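Local coordinates for periplasmic binding protein/LacI transcriptional regulator (Burkholderia multivorans, PDB 4YLE) that probably captures a small sugar-like ligand in the periplasm and delivers it to an ABC transporter as the solute-binding component, at residues 155-160 with 250-255. Sequence-based numbering, arbitrary orientation.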
loop_
_atom_site.group_PDB
_atom_site.type_symbol
_atom_site.label_atom_id
_atom_site.label_comp_id
_atom_site.label_asym_id
_atom_site.label_seq_id
_atom_site.Cartn_x
_atom_site.Cartn_y
_atom_site.Cartn_z
ATOM N N ASP A 155 -0.472 5.953 -17.402
ATOM C CA ASP A 155 -0.924 6.798 -18.516
ATOM C C ASP A 155 -0.060 8.034 -18.695
ATOM O O ASP A 155 0.211 8.435 -19.825
ATOM C CB ASP A 155 -2.388 7.245 -18.322
ATOM C CG ASP A 155 -3.394 6.145 -18.626
ATOM O OD1 ASP A 155 -3.022 5.134 -19.259
ATOM O OD2 ASP A 155 -4.570 6.304 -18.226
ATOM N N TYR A 156 0.317 8.679 -17.602
ATOM C CA TYR A 156 1.174 9.850 -17.698
ATOM C C TYR A 156 2.523 9.479 -18.326
ATOM O O TYR A 156 3.007 10.159 -19.237
ATOM C CB TYR A 156 1.368 10.484 -16.327
ATOM C CG TYR A 156 2.022 11.845 -16.399
ATOM C CD1 TYR A 156 1.321 12.959 -16.851
ATOM C CD2 TYR A 156 3.332 12.008 -16.039
ATOM C CE1 TYR A 156 1.930 14.209 -16.921
ATOM C CE2 TYR A 156 3.947 13.247 -16.110
ATOM C CZ TYR A 156 3.248 14.338 -16.541
ATOM O OH TYR A 156 3.875 15.573 -16.619
ATOM N N LEU A 157 3.124 8.396 -17.842
ATOM C CA LEU A 157 4.342 7.879 -18.441
ATOM C C LEU A 157 4.180 7.581 -19.916
ATOM O O LEU A 157 5.057 7.910 -20.718
ATOM C CB LEU A 157 4.779 6.611 -17.721
ATOM C CG LEU A 157 5.990 5.869 -18.300
ATOM C CD1 LEU A 157 7.275 6.720 -18.298
ATOM C CD2 LEU A 157 6.184 4.579 -17.491
ATOM N N ALA A 158 3.075 6.955 -20.292
ATOM C CA ALA A 158 2.868 6.585 -21.701
ATOM C C ALA A 158 2.965 7.785 -22.623
ATOM O O ALA A 158 3.451 7.666 -23.747
ATOM C CB ALA A 158 1.524 5.909 -21.874
ATOM N N LYS A 159 2.528 8.951 -22.150
ATOM C CA LYS A 159 2.566 10.155 -22.978
ATOM C C LYS A 159 4.006 10.520 -23.348
ATOM O O LYS A 159 4.250 11.168 -24.379
ATOM C CB LYS A 159 1.914 11.344 -22.263
ATOM C CG LYS A 159 0.541 11.109 -21.684
ATOM C CD LYS A 159 -0.384 10.367 -22.633
ATOM C CE LYS A 159 -1.622 9.855 -21.899
ATOM N NZ LYS A 159 -1.905 8.422 -22.230
ATOM N N LYS A 160 4.946 10.103 -22.496
ATOM C CA LYS A 160 6.353 10.482 -22.629
ATOM C C LYS A 160 7.149 9.450 -23.410
ATOM O O LYS A 160 8.260 9.731 -23.874
ATOM C CB LYS A 160 6.968 10.696 -21.240
ATOM C CG LYS A 160 6.435 11.940 -20.545
ATOM C CD LYS A 160 7.540 12.761 -19.922
ATOM C CE LYS A 160 7.131 14.222 -19.748
ATOM N NZ LYS A 160 8.259 15.000 -19.164
ATOM N N LYS A 250 17.551 9.321 -19.107
ATOM C CA LYS A 250 17.299 8.466 -20.267
ATOM C C LYS A 250 16.291 7.349 -19.973
ATOM O O LYS A 250 15.748 6.714 -20.885
ATOM C CB LYS A 250 18.604 7.858 -20.744
ATOM C CG LYS A 250 19.629 8.911 -21.202
ATOM C CD LYS A 250 20.904 8.267 -21.700
ATOM C CE LYS A 250 21.841 9.291 -22.352
ATOM N NZ LYS A 250 22.089 10.505 -21.510
ATOM N N VAL A 251 16.062 7.092 -18.689
ATOM C CA VAL A 251 15.147 6.045 -18.246
ATOM C C VAL A 251 14.213 6.690 -17.246
ATOM O O VAL A 251 14.671 7.265 -16.256
ATOM C CB VAL A 251 15.889 4.853 -17.602
ATOM C CG1 VAL A 251 14.895 3.821 -17.015
ATOM C CG2 VAL A 251 16.797 4.196 -18.624
ATOM N N TYR A 252 12.925 6.678 -17.556
ATOM C CA TYR A 252 11.930 7.246 -16.673
ATOM C C TYR A 252 11.660 6.327 -15.495
ATOM O O TYR A 252 11.706 5.098 -15.628
ATOM C CB TYR A 252 10.627 7.504 -17.422
ATOM C CG TYR A 252 10.682 8.682 -18.375
ATOM C CD1 TYR A 252 10.778 9.970 -17.886
ATOM C CD2 TYR A 252 10.597 8.501 -19.745
ATOM C CE1 TYR A 252 10.798 11.065 -18.731
ATOM C CE2 TYR A 252 10.632 9.594 -20.606
ATOM C CZ TYR A 252 10.730 10.872 -20.087
ATOM O OH TYR A 252 10.769 11.970 -20.930
ATOM N N VAL A 253 11.365 6.938 -14.354
ATOM C CA VAL A 253 10.899 6.209 -13.174
ATOM C C VAL A 253 9.569 6.785 -12.673
ATOM O O VAL A 253 9.440 8.005 -12.521
ATOM C CB VAL A 253 11.926 6.270 -12.023
ATOM C CG1 VAL A 253 11.404 5.591 -10.783
ATOM C CG2 VAL A 253 13.242 5.678 -12.441
ATOM N N VAL A 254 8.590 5.911 -12.446
ATOM C CA VAL A 254 7.369 6.302 -11.753
ATOM C C VAL A 254 7.197 5.453 -10.516
ATOM O O VAL A 254 7.661 4.329 -10.462
ATOM C CB VAL A 254 6.129 6.211 -12.644
ATOM C CG1 VAL A 254 6.248 7.221 -13.821
ATOM C CG2 VAL A 254 5.905 4.772 -13.125
ATOM N N GLY A 255 6.482 6.006 -9.532
ATOM C CA GLY A 255 6.214 5.318 -8.289
ATOM C C GLY A 255 4.770 5.465 -7.882
ATOM O O GLY A 255 3.886 5.626 -8.727
HETATM O O HOH W 1 10.185 11.096 -23.362
#
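L157 and K160, from the last part of the helix that begins at 146, pack against Y252 and V254 of strand 252-254, the helix segment running nearly antiparallel to the strand (170°) with the two axes 9.8 Å apart at closest approach. The CA atoms of L157 and V254 come closest, 7.5 Å apart, with no direct hydrogen bond between the segments. L157 reaches over to the strand through its CD1 methyl, which sits 3.6 Å from CB of Y252 and also touches the CG and CD2 side of the ring. What sends the leucine branch that way is its first torsion, with CG anti to the backbone N (chi1 175°). Further back on the same side chain, CB of L157 meets the CG1 methyl of V254 at 4.2 Å, a looser contact deeper in the core. Towards solvent, the aliphatic part of K160 lies across the phenol end of Y252 at about a right angle. Its chain bends at chi2 (-134°), and CD comes to 3.5 Å from OH of Y252 while CB touches CE2 and CZ, leaving the hydrocarbon rather than the ammonium group to do the packing. A water lies in the plane of the Y252 ring at its edge, hydrogen-bonded to OH of Y252 at 2.6 Å. L157 and V254 both also rest on L228 of the neighbouring strand 226-229, while V253 points to the other side, onto helix 232-244. Strand 252-254 lies beside strand 226-229 in a parallel sheet with helices on both faces, V253 also bonding through its backbone to L272; this is the Rossmann-like alpha/beta lobe characteristic of periplasmic sugar-binding proteins and LacI-type regulators.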